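Local coordinates for uncharacterized protein (Methylibium petroleiphilum, PDB 3PL0) that probably acts as an iron-dependent dioxygenase of the cupin superfamily, though its substrate is not established, at residues V176-T188 and Q197-V209. Sequence-based numbering, arbitrary orientation.
Sequences VFIGRQGVRGGET and QGVRFTLEQPWTV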
loop_
_atom_site.group_PDB
_atom_site.type_symbol
_atom_site.label_atom_id
_atom_site.label_comp_id
_atom_site.label_asym_id
_atom_site.label_seq_id
_atom_site.Cartn_x
_atom_site.Cartn_y
_atom_site.Cartn_z
ATOM N N VAL A 176 3.171 0.768 -2.493
ATOM C CA VAL A 176 3.913 0.963 -3.745
ATOM C C VAL A 176 3.826 2.462 -4.031
ATOM O O VAL A 176 2.729 3.026 -4.042
ATOM C CB VAL A 176 3.295 0.203 -4.919
ATOM C CG1 VAL A 176 4.123 0.451 -6.185
ATOM C CG2 VAL A 176 3.175 -1.270 -4.585
ATOM N N PHE A 177 4.974 3.118 -4.196
ATOM C CA PHE A 177 4.984 4.540 -4.570
ATOM C C PHE A 177 4.796 4.638 -6.056
ATOM O O PHE A 177 5.554 4.036 -6.821
ATOM C CB PHE A 177 6.274 5.222 -4.176
ATOM C CG PHE A 177 6.327 6.648 -4.577
ATOM C CD1 PHE A 177 5.575 7.591 -3.890
ATOM C CD2 PHE A 177 7.141 7.061 -5.615
ATOM C CE1 PHE A 177 5.585 8.920 -4.262
ATOM C CE2 PHE A 177 7.168 8.394 -6.002
ATOM C CZ PHE A 177 6.380 9.327 -5.328
ATOM N N ILE A 178 3.755 5.356 -6.478
ATOM C CA ILE A 178 3.380 5.394 -7.886
ATOM C C ILE A 178 3.902 6.690 -8.530
ATOM O O ILE A 178 4.447 6.650 -9.615
ATOM C CB ILE A 178 1.901 5.281 -8.023
ATOM C CG1 ILE A 178 1.441 3.910 -7.464
ATOM C CG2 ILE A 178 1.412 5.550 -9.453
ATOM C CD1 ILE A 178 1.845 2.699 -8.332
ATOM N N GLY A 179 3.726 7.805 -7.852
ATOM C CA GLY A 179 4.331 9.057 -8.292
ATOM C C GLY A 179 3.923 10.222 -7.439
ATOM O O GLY A 179 3.087 10.085 -6.539
ATOM N N ARG A 180 4.493 11.391 -7.728
ATOM C CA ARG A 180 4.083 12.616 -7.089
ATOM C C ARG A 180 4.506 13.824 -7.934
ATOM O O ARG A 180 5.419 13.724 -8.745
ATOM C CB ARG A 180 4.700 12.720 -5.695
ATOM C CG ARG A 180 6.173 13.028 -5.735
ATOM C CD ARG A 180 6.725 13.187 -4.354
ATOM N NE ARG A 180 8.154 13.468 -4.435
ATOM C CZ ARG A 180 8.869 14.006 -3.458
ATOM N NH1 ARG A 180 8.289 14.362 -2.320
ATOM N NH2 ARG A 180 10.164 14.226 -3.646
ATOM N N GLN A 181 3.804 14.944 -7.748
ATOM C CA GLN A 181 4.125 16.187 -8.407
ATOM C C GLN A 181 3.733 17.316 -7.539
ATOM O O GLN A 181 2.682 17.278 -6.905
ATOM C CB GLN A 181 3.225 16.392 -9.611
ATOM C CG GLN A 181 3.525 15.679 -10.797
ATOM C CD GLN A 181 2.501 16.025 -11.825
ATOM O OE1 GLN A 181 2.423 17.175 -12.294
ATOM N NE2 GLN A 181 1.672 15.061 -12.155
ATOM N N GLY A 182 4.511 18.385 -7.611
ATOM C CA GLY A 182 4.115 19.656 -7.076
ATOM C C GLY A 182 4.014 19.687 -5.573
ATOM O O GLY A 182 3.373 20.586 -5.033
ATOM N N VAL A 183 4.618 18.715 -4.895
ATOM C CA VAL A 183 4.481 18.609 -3.437
ATOM C C VAL A 183 5.798 18.318 -2.729
ATOM O O VAL A 183 6.708 17.712 -3.299
ATOM C CB VAL A 183 3.430 17.527 -3.015
ATOM C CG1 VAL A 183 2.056 17.847 -3.631
ATOM C CG2 VAL A 183 3.888 16.107 -3.427
ATOM N N ARG A 184 5.888 18.743 -1.474
ATOM C CA ARG A 184 6.840 18.131 -0.555
ATOM C C ARG A 184 6.066 17.578 0.658
ATOM O O ARG A 184 4.834 17.483 0.636
ATOM C CB ARG A 184 7.940 19.107 -0.156
ATOM C CG ARG A 184 7.455 20.272 0.628
ATOM C CD ARG A 184 8.618 21.274 0.914
ATOM N NE ARG A 184 8.037 22.603 0.971
ATOM C CZ ARG A 184 7.367 23.101 2.011
ATOM N NH1 ARG A 184 7.224 22.403 3.139
ATOM N NH2 ARG A 184 6.856 24.328 1.924
ATOM N N GLY A 185 6.775 17.153 1.696
ATOM C CA GLY A 185 6.118 16.355 2.722
ATOM C C GLY A 185 5.887 14.944 2.190
ATOM O O GLY A 185 6.589 14.489 1.295
ATOM N N GLY A 186 4.887 14.252 2.708
ATOM C CA GLY A 186 4.651 12.866 2.350
ATOM C C GLY A 186 5.841 11.972 2.663
ATOM O O GLY A 186 6.197 11.112 1.895
ATOM N N GLU A 187 6.483 12.229 3.790
ATOM C CA GLU A 187 7.573 11.420 4.250
ATOM C C GLU A 187 6.977 10.231 4.961
ATOM O O GLU A 187 6.068 10.392 5.757
ATOM C CB GLU A 187 8.369 12.239 5.254
ATOM C CG GLU A 187 9.497 11.521 5.879
ATOM C CD GLU A 187 10.234 12.430 6.838
ATOM O OE1 GLU A 187 9.689 12.727 7.944
ATOM O OE2 GLU A 187 11.360 12.841 6.445
ATOM N N THR A 188 7.488 9.044 4.705
ATOM C CA THR A 188 7.039 7.830 5.396
ATOM C C THR A 188 7.801 7.695 6.696
ATOM O O THR A 188 9.007 7.973 6.746
ATOM C CB THR A 188 7.364 6.568 4.571
ATOM O OG1 THR A 188 6.799 6.719 3.266
ATOM C CG2 THR A 188 6.820 5.270 5.241
ATOM N N GLN A 197 12.437 2.145 18.345
ATOM C CA GLN A 197 13.126 2.502 17.106
ATOM C C GLN A 197 12.141 2.870 15.992
ATOM O O GLN A 197 11.051 2.272 15.835
ATOM C CB GLN A 197 14.079 1.420 16.606
ATOM C CG GLN A 197 15.321 1.156 17.472
ATOM C CD GLN A 197 16.276 0.225 16.747
ATOM O OE1 GLN A 197 15.889 -0.865 16.311
ATOM N NE2 GLN A 197 17.507 0.658 16.576
ATOM N N GLY A 198 12.559 3.861 15.216
ATOM C CA GLY A 198 11.850 4.277 14.016
ATOM C C GLY A 198 12.783 4.804 12.926
ATOM O O GLY A 198 13.954 5.124 13.192
ATOM N N VAL A 199 12.247 4.850 11.707
ATOM C CA VAL A 199 12.901 5.470 10.545
ATOM C C VAL A 199 11.970 6.409 9.768
ATOM O O VAL A 199 10.761 6.230 9.778
ATOM C CB VAL A 199 13.475 4.400 9.604
ATOM C CG1 VAL A 199 14.601 3.618 10.331
ATOM C CG2 VAL A 199 12.350 3.474 9.083
ATOM N N ARG A 200 12.547 7.439 9.152
ATOM C CA ARG A 200 11.867 8.328 8.228
ATOM C C ARG A 200 12.560 8.342 6.883
ATOM O O ARG A 200 13.772 8.308 6.796
ATOM C CB ARG A 200 11.795 9.767 8.719
ATOM C CG ARG A 200 13.125 10.525 8.822
ATOM C CD ARG A 200 12.857 11.858 9.433
ATOM N NE ARG A 200 14.072 12.645 9.510
ATOM C CZ ARG A 200 14.341 13.704 8.750
ATOM N NH1 ARG A 200 13.454 14.130 7.853
ATOM N NH2 ARG A 200 15.503 14.348 8.902
ATOM N N PHE A 201 11.771 8.321 5.820
ATOM C CA PHE A 201 12.340 8.402 4.491
ATOM C C PHE A 201 11.222 8.828 3.536
ATOM O O PHE A 201 10.058 8.617 3.806
ATOM C CB PHE A 201 12.924 7.048 4.071
ATOM C CG PHE A 201 11.976 5.904 4.212
ATOM C CD1 PHE A 201 11.903 5.194 5.398
ATOM C CD2 PHE A 201 11.151 5.535 3.170
ATOM C CE1 PHE A 201 11.006 4.160 5.523
ATOM C CE2 PHE A 201 10.277 4.504 3.275
ATOM C CZ PHE A 201 10.166 3.821 4.456
ATOM N N THR A 202 11.581 9.450 2.424
ATOM C CA THR A 202 10.597 9.916 1.469
ATOM C C THR A 202 10.694 9.086 0.219
ATOM O O THR A 202 11.749 9.037 -0.410
ATOM C CB THR A 202 10.814 11.387 1.129
ATOM O OG1 THR A 202 10.706 12.160 2.324
ATOM C CG2 THR A 202 9.779 11.860 0.129
ATOM N N LEU A 203 9.592 8.439 -0.135
ATOM C CA LEU A 203 9.517 7.708 -1.390
ATOM C C LEU A 203 9.425 8.713 -2.531
ATOM O O LEU A 203 8.567 9.579 -2.523
ATOM C CB LEU A 203 8.309 6.753 -1.394
ATOM C CG LEU A 203 8.333 5.657 -0.307
ATOM C CD1 LEU A 203 6.942 5.028 -0.124
ATOM C CD2 LEU A 203 9.359 4.612 -0.546
ATOM N N GLU A 204 10.322 8.570 -3.504
ATOM C CA GLU A 204 10.444 9.498 -4.614
ATOM C C GLU A 204 10.504 8.854 -5.995
ATOM O O GLU A 204 10.136 9.515 -6.963
ATOM C CB GLU A 204 11.697 10.372 -4.432
ATOM C CG GLU A 204 11.641 11.232 -3.172
ATOM C CD GLU A 204 12.844 12.180 -3.002
ATOM O OE1 GLU A 204 13.971 11.792 -3.373
ATOM O OE2 GLU A 204 12.643 13.302 -2.460
ATOM N N GLN A 205 10.971 7.606 -6.119
ATOM C CA GLN A 205 11.076 6.984 -7.445
ATOM C C GLN A 205 9.914 6.038 -7.668
ATOM O O GLN A 205 9.683 5.132 -6.879
ATOM C CB GLN A 205 12.405 6.248 -7.622
ATOM C CG GLN A 205 13.643 7.149 -7.563
ATOM C CD GLN A 205 13.548 8.346 -8.490
ATOM O OE1 GLN A 205 13.863 9.477 -8.097
ATOM N NE2 GLN A 205 13.094 8.113 -9.719
ATOM N N PRO A 206 9.161 6.237 -8.759
ATOM C CA PRO A 206 8.054 5.333 -8.980
ATOM C C PRO A 206 8.460 3.882 -8.955
ATOM O O PRO A 206 9.550 3.538 -9.393
ATOM C CB PRO A 206 7.557 5.732 -10.354
ATOM C CG PRO A 206 7.837 7.188 -10.419
ATOM C CD PRO A 206 9.147 7.355 -9.724
ATOM N N TRP A 207 7.580 3.056 -8.405
ATOM C CA TRP A 207 7.776 1.620 -8.236
ATOM C C TRP A 207 8.787 1.301 -7.148
ATOM O O TRP A 207 9.273 0.177 -7.085
ATOM C CB TRP A 207 8.116 0.929 -9.576
ATOM C CG TRP A 207 7.163 1.370 -10.587
ATOM C CD1 TRP A 207 7.423 2.145 -11.675
ATOM C CD2 TRP A 207 5.772 1.157 -10.569
ATOM N NE1 TRP A 207 6.277 2.398 -12.353
ATOM C CE2 TRP A 207 5.243 1.802 -11.696
ATOM C CE3 TRP A 207 4.915 0.413 -9.764
ATOM C CZ2 TRP A 207 3.911 1.770 -11.991
ATOM C CZ3 TRP A 207 3.595 0.385 -10.065
ATOM C CH2 TRP A 207 3.097 1.052 -11.154
ATOM N N THR A 208 9.073 2.268 -6.265
ATOM C CA THR A 208 9.690 1.934 -5.018
ATOM C C THR A 208 8.591 1.307 -4.151
ATOM O O THR A 208 7.473 1.831 -4.096
ATOM C CB THR A 208 10.326 3.157 -4.294
ATOM O OG1 THR A 208 11.246 3.823 -5.183
ATOM C CG2 THR A 208 11.061 2.665 -3.016
ATOM N N VAL A 209 8.902 0.179 -3.510
ATOM C CA VAL A 209 7.947 -0.533 -2.654
ATOM C C VAL A 209 8.386 -0.710 -1.191
ATOM O O VAL A 209 9.471 -1.161 -0.902
ATOM C CB VAL A 209 7.576 -1.869 -3.269
ATOM C CG1 VAL A 209 6.454 -2.489 -2.475
ATOM C CG2 VAL A 209 7.171 -1.639 -4.725
HETATM O O HOH W 1 9.384 12.431 -7.016
HETATM O O HOH W 2 9.562 14.616 2.196
HETATM O O HOH W 3 6.547 10.534 -1.085
HETATM O O HOH W 4 7.153 8.669 1.300
HETATM O O HOH W 5 12.629 12.101 4.240
#
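Glu187 and Arg200 form a salt bridge in which OE2 of Glu187 offers its syn lone pair to Arg200 NH1 at 2.8 Å, the carboxylate and guanidinium planes standing 69° apart. The same OE2 takes a water that also reaches Thr202 OG1, while OE1 pairs with Arg189. With an alanine here, Arg200 and Arg189 are likely to lose the carboxylate they share, and that water its Glu187 partner. A second salt bridge joins Arg180 NH2 to Glu204 OE2 (2.9 Å).

Backbone pairing comes in two patches of the double-stranded beta-helix. Thr188 and Phe201 are a hydrogen-bonded antiparallel pair in the hairpin of strands 183-192 and 198-201: Thr188 N lies 2.8 Å from Phe201 O, and Phe201 N bonds back to Thr188 O. Beside the non-hydrogen-bonded antiparallel pair Val176-Val209, Phe177 N meets Thr208 O at 2.8 Å and 171°, and Trp207 N, in the type II turn 205-208, bonds Phe177 O. Between the patches, one water connects Gly186 O, Thr188 OG1 and Leu203 N.

Among apolar contacts, CG anti to the backbone N (chi1 178°) carries the Phe177 ring across, Phe177 CG lying 3.8 Å from Leu203 CB. Thr188 CB sits over the Phe201 ring, 4.1 Å from its centroid, a CH-pi contact. Ile178 CD1 touches Trp207 CZ3 at 3.4 Å, while Trp207 NE1 bonds Asp44.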